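Local atomic coordinates of nitrite oxidoreductase subunit C (Kuenenia stuttgartiensis, PDB entry 7B04), a protein that probably carries electrons through a bound heme b as a heme-binding subunit of the nitrite oxidoreductase complex of an anammox bacterium. Residues 244-256 / 266-278. Sequence-based numbering, arbitrary orientation.
Sequences LTSQDHQDVDGCS and VFCRSLNTGDPLD. With CA (calcium ion), chain B; HEM (protoporphyrin IX containing Fe), chain D.
A calcium ion clamps the two loops that splay from the open end of a β-hairpin: Gln247 OE1, His249 O and Asp251 OD1 come from one loop and both carboxylate oxygens of Asp278 from the other. Asp235, from strand 233-238, completes the site, which sits in the ethylbenzene dehydrogenase-like domain. Asp278 binds bidentately, with OD1 at 2.5 Å and OD2 at 2.7 Å from the calcium ion. Its carboxylate stands almost perpendicular to that of Asp251, the planes 82° apart, and the metal probably offsets the repulsion between them. Gln247 reaches in with an extended chain beyond CG; while OE1 holds the metal, NE2 donates in its amide plane to Asp278 OD1 (3.3 Å). In the second shell, Thr273 OG1 meets the anti lone pair of Asp278 OD2 at 2.6 Å. The His249 side chain, whose own carbonyl binds the ion, donates from ND1 to Asp251 OD1 from above the carboxylate plane. Val252 then lies crosswise on the aliphatic part of Arg269, CB to CG 3.7 Å. Beyond it, strands 253-256 and 266-270 run antiparallel. Asp253 and Cys268 form a hydrogen-bonded pair, joined by two backbone bonds, Cys268 N to Asp253 O and the nearly straight Asp253 N to Cys268 O, 2.8 Å.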
ATOM      1  N   LEU C 244       2.751  44.753  10.774  1.00 21.15           N
ATOM      2  CA  LEU C 244       2.178  45.137   9.489  1.00 21.59           C
ATOM      3  C   LEU C 244       0.813  44.480   9.324  1.00 20.58           C
ATOM      4  O   LEU C 244       0.651  43.279   9.576  1.00 24.01           O
ATOM      5  CB  LEU C 244       3.104  44.709   8.352  1.00 23.99           C
ATOM      6  CG  LEU C 244       2.617  44.938   6.930  1.00 18.79           C
ATOM      7  CD1 LEU C 244       2.779  46.408   6.588  1.00 19.41           C
ATOM      8  CD2 LEU C 244       3.411  44.045   6.016  1.00 18.48           C
ATOM      9  N   THR C 245      -0.164  45.265   8.882  1.00 20.22           N
ATOM     10  CA  THR C 245      -1.549  44.832   8.804  1.00 21.68           C
ATOM     11  C   THR C 245      -2.119  45.261   7.468  1.00 21.31           C
ATOM     12  O   THR C 245      -1.913  46.398   7.041  1.00 22.43           O
ATOM     13  CB  THR C 245      -2.381  45.439   9.944  1.00 25.05           C
ATOM     14  OG1 THR C 245      -1.731  45.192  11.200  1.00 23.67           O
ATOM     15  CG2 THR C 245      -3.756  44.833   9.982  1.00 22.37           C
ATOM     16  N   SER C 246      -2.830  44.349   6.818  1.00 21.43           N
ATOM     17  CA  SER C 246      -3.488  44.652   5.556  1.00 20.48           C
ATOM     18  C   SER C 246      -4.812  45.365   5.803  1.00 19.18           C
ATOM     19  O   SER C 246      -5.600  44.953   6.659  1.00 26.07           O
ATOM     20  CB  SER C 246      -3.722  43.372   4.759  1.00 25.09           C
ATOM     21  OG  SER C 246      -4.341  43.667   3.524  1.00 23.29           O
ATOM     22  N   GLN C 247      -5.053  46.436   5.051  1.00 25.02           N
ATOM     23  CA  GLN C 247      -6.265  47.227   5.199  1.00 28.41           C
ATOM     24  C   GLN C 247      -7.468  46.524   4.585  1.00 30.63           C
ATOM     25  O   GLN C 247      -7.342  45.721   3.656  1.00 28.87           O
ATOM     26  CB  GLN C 247      -6.108  48.599   4.544  1.00 27.49           C
ATOM     27  CG  GLN C 247      -5.094  49.507   5.200  1.00 24.94           C
ATOM     28  CD  GLN C 247      -5.286  50.954   4.795  1.00 29.06           C
ATOM     29  OE1 GLN C 247      -6.286  51.306   4.166  1.00 27.90           O
ATOM     30  NE2 GLN C 247      -4.327  51.800   5.146  1.00 29.47           N
ATOM     31  N   ASP C 248      -8.648  46.833   5.129  1.00 41.58           N
ATOM     32  CA  ASP C 248      -9.886  46.286   4.586  1.00 36.47           C
ATOM     33  C   ASP C 248     -10.253  46.953   3.265  1.00 28.02           C
ATOM     34  O   ASP C 248     -10.728  46.288   2.338  1.00 36.68           O
ATOM     35  CB  ASP C 248     -11.015  46.452   5.602  1.00 38.79           C
ATOM     36  CG  ASP C 248     -10.932  45.448   6.737  1.00 54.56           C
ATOM     37  OD1 ASP C 248     -11.053  44.233   6.471  1.00 54.85           O
ATOM     38  OD2 ASP C 248     -10.732  45.873   7.895  1.00 65.16           O
ATOM     39  N   HIS C 249     -10.051  48.265   3.165  1.00 28.21           N
ATOM     40  CA  HIS C 249     -10.392  49.057   1.985  1.00 34.15           C
ATOM     41  C   HIS C 249      -9.103  49.425   1.259  1.00 31.99           C
ATOM     42  O   HIS C 249      -8.350  50.287   1.726  1.00 39.03           O
ATOM     43  CB  HIS C 249     -11.182  50.305   2.375  1.00 31.04           C
ATOM     44  CG  HIS C 249     -11.888  50.957   1.227  1.00 40.63           C
ATOM     45  ND1 HIS C 249     -11.288  51.903   0.425  1.00 43.44           N
ATOM     46  CD2 HIS C 249     -13.144  50.799   0.746  1.00 45.09           C
ATOM     47  CE1 HIS C 249     -12.143  52.299  -0.502  1.00 43.87           C
ATOM     48  NE2 HIS C 249     -13.277  51.645  -0.329  1.00 53.25           N
ATOM     49  N   GLN C 250      -8.852  48.786   0.118  1.00 37.44           N
ATOM     50  CA  GLN C 250      -7.627  49.019  -0.637  1.00 32.50           C
ATOM     51  C   GLN C 250      -7.835  50.177  -1.602  1.00 35.05           C
ATOM     52  O   GLN C 250      -8.803  50.189  -2.371  1.00 34.46           O
ATOM     53  CB  GLN C 250      -7.221  47.767  -1.416  1.00 25.81           C
ATOM     54  CG  GLN C 250      -7.293  46.477  -0.625  1.00 26.93           C
ATOM     55  CD  GLN C 250      -6.114  46.306   0.306  1.00 24.99           C
ATOM     56  OE1 GLN C 250      -4.965  46.277  -0.131  1.00 24.28           O
ATOM     57  NE2 GLN C 250      -6.393  46.189   1.597  1.00 29.44           N
ATOM     58  N   ASP C 251      -6.919  51.149  -1.565  1.00 34.66           N
ATOM     59  CA  ASP C 251      -7.080  52.381  -2.320  1.00 32.43           C
ATOM     60  C   ASP C 251      -5.928  52.711  -3.259  1.00 29.37           C
ATOM     61  O   ASP C 251      -6.106  53.560  -4.138  1.00 28.62           O
ATOM     62  CB  ASP C 251      -7.278  53.566  -1.362  1.00 29.12           C
ATOM     63  CG  ASP C 251      -8.686  53.638  -0.811  1.00 30.00           C
ATOM     64  OD1 ASP C 251      -8.843  53.673   0.426  1.00 36.83           O
ATOM     65  OD2 ASP C 251      -9.637  53.663  -1.618  1.00 44.07           O
ATOM     66  N   VAL C 252      -4.768  52.081  -3.107  1.00 34.11           N
ATOM     67  CA  VAL C 252      -3.606  52.379  -3.937  1.00 32.27           C
ATOM     68  C   VAL C 252      -3.518  51.351  -5.057  1.00 32.46           C
ATOM     69  O   VAL C 252      -3.825  50.167  -4.862  1.00 36.24           O
ATOM     70  CB  VAL C 252      -2.311  52.416  -3.098  1.00 27.04           C
ATOM     71  CG1 VAL C 252      -2.018  51.059  -2.486  1.00 31.50           C
ATOM     72  CG2 VAL C 252      -1.137  52.903  -3.938  1.00 27.61           C
ATOM     73  N   ASP C 253      -3.119  51.810  -6.242  1.00 26.65           N
ATOM     74  CA  ASP C 253      -2.880  50.958  -7.399  1.00 26.43           C
ATOM     75  C   ASP C 253      -1.567  51.387  -8.048  1.00 30.01           C
ATOM     76  O   ASP C 253      -0.915  52.337  -7.604  1.00 38.61           O
ATOM     77  CB  ASP C 253      -4.050  51.037  -8.389  1.00 33.49           C
ATOM     78  CG  ASP C 253      -4.134  49.823  -9.291  1.00 44.19           C
ATOM     79  OD1 ASP C 253      -3.270  48.929  -9.173  1.00 36.09           O
ATOM     80  OD2 ASP C 253      -5.072  49.761 -10.115  1.00 49.40           O
ATOM     81  N   GLY C 254      -1.174  50.691  -9.108  1.00 36.16           N
ATOM     82  CA  GLY C 254       0.071  51.026  -9.779  1.00 29.16           C
ATOM     83  C   GLY C 254       0.364  50.075 -10.919  1.00 32.82           C
ATOM     84  O   GLY C 254      -0.282  49.033 -11.078  1.00 37.04           O
ATOM     85  N   CYS C 255       1.364  50.456 -11.711  1.00 28.07           N
ATOM     86  CA  CYS C 255       1.872  49.666 -12.825  1.00 32.27           C
ATOM     87  C   CYS C 255       3.393  49.633 -12.745  1.00 33.13           C
ATOM     88  O   CYS C 255       4.005  50.332 -11.934  1.00 32.31           O
ATOM     89  CB  CYS C 255       1.413  50.238 -14.173  1.00 42.26           C
ATOM     90  SG  CYS C 255       1.978  51.926 -14.490  1.00 35.20           S
ATOM     91  N   SER C 256       4.015  48.820 -13.601  1.00 30.07           N
ATOM     92  CA  SER C 256       5.452  48.613 -13.501  1.00 25.79           C
ATOM     93  C   SER C 256       6.031  48.264 -14.864  1.00 28.46           C
ATOM     94  O   SER C 256       5.307  48.009 -15.829  1.00 34.29           O
ATOM     95  CB  SER C 256       5.782  47.497 -12.508  1.00 26.70           C
ATOM     96  OG  SER C 256       4.879  47.506 -11.418  1.00 34.64           O
ATOM     97  N   VAL C 266       5.568  52.840 -10.663  1.00 18.65           N
ATOM     98  CA  VAL C 266       4.881  54.059 -10.264  1.00 23.57           C
ATOM     99  C   VAL C 266       3.684  53.685  -9.403  1.00 25.57           C
ATOM    100  O   VAL C 266       2.968  52.718  -9.690  1.00 27.18           O
ATOM    101  CB  VAL C 266       4.463  54.943 -11.464  1.00 27.81           C
ATOM    102  CG1 VAL C 266       5.589  55.038 -12.480  1.00 28.16           C
ATOM    103  CG2 VAL C 266       3.192  54.444 -12.115  1.00 26.13           C
ATOM    104  N   PHE C 267       3.485  54.449  -8.338  1.00 29.48           N
ATOM    105  CA  PHE C 267       2.373  54.259  -7.419  1.00 24.74           C
ATOM    106  C   PHE C 267       1.296  55.285  -7.737  1.00 24.76           C
ATOM    107  O   PHE C 267       1.598  56.447  -8.025  1.00 31.81           O
ATOM    108  CB  PHE C 267       2.826  54.406  -5.965  1.00 23.08           C
ATOM    109  CG  PHE C 267       3.758  53.320  -5.501  1.00 19.48           C
ATOM    110  CD1 PHE C 267       3.270  52.189  -4.864  1.00 15.56           C
ATOM    111  CD2 PHE C 267       5.124  53.434  -5.697  1.00 25.02           C
ATOM    112  CE1 PHE C 267       4.132  51.193  -4.432  1.00 17.52           C
ATOM    113  CE2 PHE C 267       5.988  52.443  -5.267  1.00 22.84           C
ATOM    114  CZ  PHE C 267       5.490  51.322  -4.635  1.00 21.96           C
ATOM    115  N   CYS C 268       0.040  54.853  -7.682  1.00 26.25           N
ATOM    116  CA  CYS C 268      -1.084  55.709  -8.029  1.00 31.00           C
ATOM    117  C   CYS C 268      -2.118  55.640  -6.917  1.00 24.96           C
ATOM    118  O   CYS C 268      -2.547  54.549  -6.527  1.00 27.79           O
ATOM    119  CB  CYS C 268      -1.691  55.284  -9.371  1.00 25.56           C
ATOM    120  SG  CYS C 268      -3.118  56.243  -9.912  1.00 66.43           S
ATOM    121  N   ARG C 269      -2.519  56.809  -6.423  1.00 17.71           N
ATOM    122  CA  ARG C 269      -3.507  56.930  -5.363  1.00 22.37           C
ATOM    123  C   ARG C 269      -4.135  58.310  -5.455  1.00 25.50           C
ATOM    124  O   ARG C 269      -3.482  59.273  -5.866  1.00 22.24           O
ATOM    125  CB  ARG C 269      -2.854  56.750  -3.983  1.00 29.52           C
ATOM    126  CG  ARG C 269      -3.608  55.900  -2.962  1.00 29.93           C
ATOM    127  CD  ARG C 269      -4.712  56.649  -2.219  1.00 30.01           C
ATOM    128  NE  ARG C 269      -4.310  57.942  -1.662  1.00 29.55           N
ATOM    129  CZ  ARG C 269      -3.810  58.122  -0.442  1.00 29.89           C
ATOM    130  NH1 ARG C 269      -3.495  59.343  -0.030  1.00 27.68           N
ATOM    131  NH2 ARG C 269      -3.618  57.088   0.366  1.00 26.60           N
ATOM    132  N   SER C 270      -5.407  58.396  -5.082  1.00 32.18           N
ATOM    133  CA  SER C 270      -6.062  59.692  -5.005  1.00 24.31           C
ATOM    134  C   SER C 270      -5.459  60.499  -3.863  1.00 30.83           C
ATOM    135  O   SER C 270      -5.000  59.944  -2.860  1.00 30.51           O
ATOM    136  CB  SER C 270      -7.568  59.525  -4.806  1.00 23.99           C
ATOM    137  OG  SER C 270      -8.169  58.976  -5.966  1.00 42.55           O
ATOM    138  N   LEU C 271      -5.441  61.824  -4.029  1.00 34.26           N
ATOM    139  CA  LEU C 271      -4.866  62.675  -2.991  1.00 23.76           C
ATOM    140  C   LEU C 271      -5.583  62.490  -1.662  1.00 24.79           C
ATOM    141  O   LEU C 271      -4.953  62.552  -0.600  1.00 27.31           O
ATOM    142  CB  LEU C 271      -4.919  64.143  -3.412  1.00 20.54           C
ATOM    143  CG  LEU C 271      -3.891  64.651  -4.422  1.00 25.37           C
ATOM    144  CD1 LEU C 271      -4.193  66.088  -4.775  1.00 21.47           C
ATOM    145  CD2 LEU C 271      -2.490  64.533  -3.860  1.00 30.48           C
ATOM    146  N   ASN C 272      -6.892  62.252  -1.700  1.00 29.22           N
ATOM    147  CA  ASN C 272      -7.688  62.035  -0.503  1.00 27.48           C
ATOM    148  C   ASN C 272      -8.582  60.820  -0.705  1.00 25.77           C
ATOM    149  O   ASN C 272      -9.037  60.543  -1.818  1.00 24.83           O
ATOM    150  CB  ASN C 272      -8.527  63.274  -0.166  1.00 28.07           C
ATOM    151  CG  ASN C 272      -7.671  64.498   0.092  1.00 22.25           C
ATOM    152  OD1 ASN C 272      -7.698  65.461  -0.674  1.00 19.55           O
ATOM    153  ND2 ASN C 272      -6.897  64.463   1.171  1.00 20.76           N
ATOM    154  N   THR C 273      -8.835  60.102   0.387  1.00 30.89           N
ATOM    155  CA  THR C 273      -9.631  58.883   0.364  1.00 29.95           C
ATOM    156  C   THR C 273     -10.557  58.874   1.571  1.00 24.73           C
ATOM    157  O   THR C 273     -10.275  59.504   2.594  1.00 30.42           O
ATOM    158  CB  THR C 273      -8.767  57.616   0.373  1.00 29.34           C
ATOM    159  OG1 THR C 273      -7.946  57.609   1.544  1.00 21.33           O
ATOM    160  CG2 THR C 273      -7.884  57.554  -0.864  1.00 26.97           C
ATOM    161  N   GLY C 274     -11.660  58.137   1.447  1.00 23.65           N
ATOM    162  CA  GLY C 274     -12.613  58.027   2.538  1.00 23.75           C
ATOM    163  C   GLY C 274     -12.174  57.158   3.705  1.00 25.69           C
ATOM    164  O   GLY C 274     -12.906  57.091   4.698  1.00 35.52           O
ATOM    165  N   ASP C 275     -11.016  56.494   3.619  1.00 24.70           N
ATOM    166  CA  ASP C 275     -10.524  55.670   4.722  1.00 32.06           C
ATOM    167  C   ASP C 275      -9.711  56.529   5.681  1.00 31.35           C
ATOM    168  O   ASP C 275      -8.717  57.134   5.260  1.00 30.19           O
ATOM    169  CB  ASP C 275      -9.676  54.504   4.220  1.00 24.12           C
ATOM    170  CG  ASP C 275      -9.082  53.645   5.365  1.00 39.56           C
ATOM    171  OD1 ASP C 275      -8.904  54.103   6.516  1.00 45.45           O
ATOM    172  OD2 ASP C 275      -8.805  52.458   5.091  1.00 40.59           O
ATOM    173  N   PRO C 276     -10.088  56.614   6.957  1.00 26.11           N
ATOM    174  CA  PRO C 276      -9.296  57.410   7.909  1.00 25.45           C
ATOM    175  C   PRO C 276      -7.902  56.849   8.163  1.00 29.86           C
ATOM    176  O   PRO C 276      -7.032  57.603   8.614  1.00 39.46           O
ATOM    177  CB  PRO C 276     -10.145  57.375   9.188  1.00 30.48           C
ATOM    178  CG  PRO C 276     -11.524  56.998   8.727  1.00 35.79           C
ATOM    179  CD  PRO C 276     -11.322  56.089   7.560  1.00 24.05           C
ATOM    180  N   LEU C 277      -7.662  55.563   7.905  1.00 26.16           N
ATOM    181  CA  LEU C 277      -6.344  54.962   8.082  1.00 28.50           C
ATOM    182  C   LEU C 277      -5.443  55.190   6.877  1.00 30.81           C
ATOM    183  O   LEU C 277      -4.387  54.558   6.777  1.00 23.47           O
ATOM    184  CB  LEU C 277      -6.465  53.458   8.357  1.00 27.17           C
ATOM    185  CG  LEU C 277      -7.162  53.023   9.646  1.00 24.78           C
ATOM    186  CD1 LEU C 277      -7.279  51.506   9.705  1.00 25.29           C
ATOM    187  CD2 LEU C 277      -6.425  53.557  10.862  1.00 26.52           C
ATOM    188  N   ASP C 278      -5.841  56.071   5.965  1.00 32.24           N
ATOM    189  CA  ASP C 278      -5.064  56.395   4.780  1.00 25.49           C
ATOM    190  C   ASP C 278      -4.351  57.722   4.984  1.00 28.53           C
ATOM    191  O   ASP C 278      -4.883  58.629   5.633  1.00 35.41           O
ATOM    192  CB  ASP C 278      -5.976  56.509   3.558  1.00 32.30           C
ATOM    193  CG  ASP C 278      -6.276  55.175   2.914  1.00 33.59           C
ATOM    194  OD1 ASP C 278      -5.790  54.139   3.411  1.00 35.91           O
ATOM    195  OD2 ASP C 278      -7.020  55.167   1.910  1.00 31.49           O
TER
HETATM  196 CA    CA B 403      -7.301  52.529   2.215  1.00 35.68          CA
HETATM  197  CHA HEM D 401       7.737  43.818   6.592  1.00 25.22           C
HETATM  198  CHB HEM D 401      11.242  45.035   9.751  1.00 30.31           C
HETATM  199  CHC HEM D 401      11.553  49.329   7.496  1.00 24.62           C
HETATM  200  CHD HEM D 401       7.915  48.182   4.432  1.00 27.46           C
HETATM  201  C1A HEM D 401       8.580  43.805   7.688  1.00 30.54           C
HETATM  202  C2A HEM D 401       8.558  42.841   8.768  1.00 33.69           C
HETATM  203  C3A HEM D 401       9.529  43.164   9.639  1.00 26.70           C
HETATM  204  C4A HEM D 401      10.192  44.359   9.155  1.00 27.72           C
HETATM  205  CMA HEM D 401       9.896  42.421  10.943  1.00 29.36           C
HETATM  206  CAA HEM D 401       7.587  41.639   8.834  1.00 29.06           C
HETATM  207  CBA HEM D 401       6.640  41.760  10.020  1.00 22.25           C
HETATM  208  CGA HEM D 401       5.398  42.488   9.591  1.00 23.66           C
HETATM  209  O1A HEM D 401       4.850  43.271  10.408  1.00 32.01           O
HETATM  210  O2A HEM D 401       4.972  42.290   8.425  1.00 27.35           O
HETATM  211  C1B HEM D 401      11.690  46.288   9.382  1.00 30.00           C
HETATM  212  C2B HEM D 401      12.859  46.978   9.890  1.00 22.82           C
HETATM  213  C3B HEM D 401      12.944  48.175   9.270  1.00 25.45           C
HETATM  214  C4B HEM D 401      11.834  48.267   8.337  1.00 29.01           C
HETATM  215  CMB HEM D 401      13.780  46.379  10.975  1.00 25.99           C
HETATM  216  CAB HEM D 401      13.998  49.304   9.421  1.00 29.99           C
HETATM  217  CBB HEM D 401      15.153  49.186  10.087  1.00 32.44           C
HETATM  218  C1C HEM D 401      10.648  49.364   6.448  1.00 29.02           C
HETATM  219  C2C HEM D 401      10.555  50.410   5.444  1.00 25.63           C
HETATM  220  C3C HEM D 401       9.567  50.098   4.600  1.00 28.22           C
HETATM  221  C4C HEM D 401       8.972  48.847   5.036  1.00 25.10           C
HETATM  222  CMC HEM D 401      11.459  51.661   5.358  1.00 27.69           C
HETATM  223  CAC HEM D 401       9.123  50.933   3.377  1.00 25.58           C
HETATM  224  CBC HEM D 401       7.846  51.278   3.196  1.00 21.92           C
HETATM  225  C1D HEM D 401       7.616  46.855   4.691  1.00 31.68           C
HETATM  226  C2D HEM D 401       6.819  45.964   3.866  1.00 25.36           C
HETATM  227  C3D HEM D 401       6.775  44.771   4.459  1.00 20.99           C
HETATM  228  C4D HEM D 401       7.539  44.846   5.690  1.00 25.96           C
HETATM  229  CMD HEM D 401       6.128  46.315   2.532  1.00 28.45           C
HETATM  230  CAD HEM D 401       6.027  43.535   3.915  1.00 21.64           C
HETATM  231  CBD HEM D 401       6.987  42.596   3.195  1.00 28.68           C
HETATM  232  CGD HEM D 401       6.205  41.521   2.484  1.00 24.39           C
HETATM  233  O1D HEM D 401       6.827  40.712   1.751  1.00 19.57           O
HETATM  234  O2D HEM D 401       4.958  41.473   2.635  1.00 31.45           O
HETATM  235  NA  HEM D 401       9.583  44.712   7.968  1.00 30.15           N
HETATM  236  NB  HEM D 401      11.097  47.104   8.443  1.00 31.56           N
HETATM  237  NC  HEM D 401       9.663  48.423   6.173  1.00 30.14           N
HETATM  238  ND  HEM D 401       8.045  46.133   5.801  1.00 33.42           N
HETATM  239 FE   HEM D 401       9.500  46.576   7.343  1.00 49.37          FE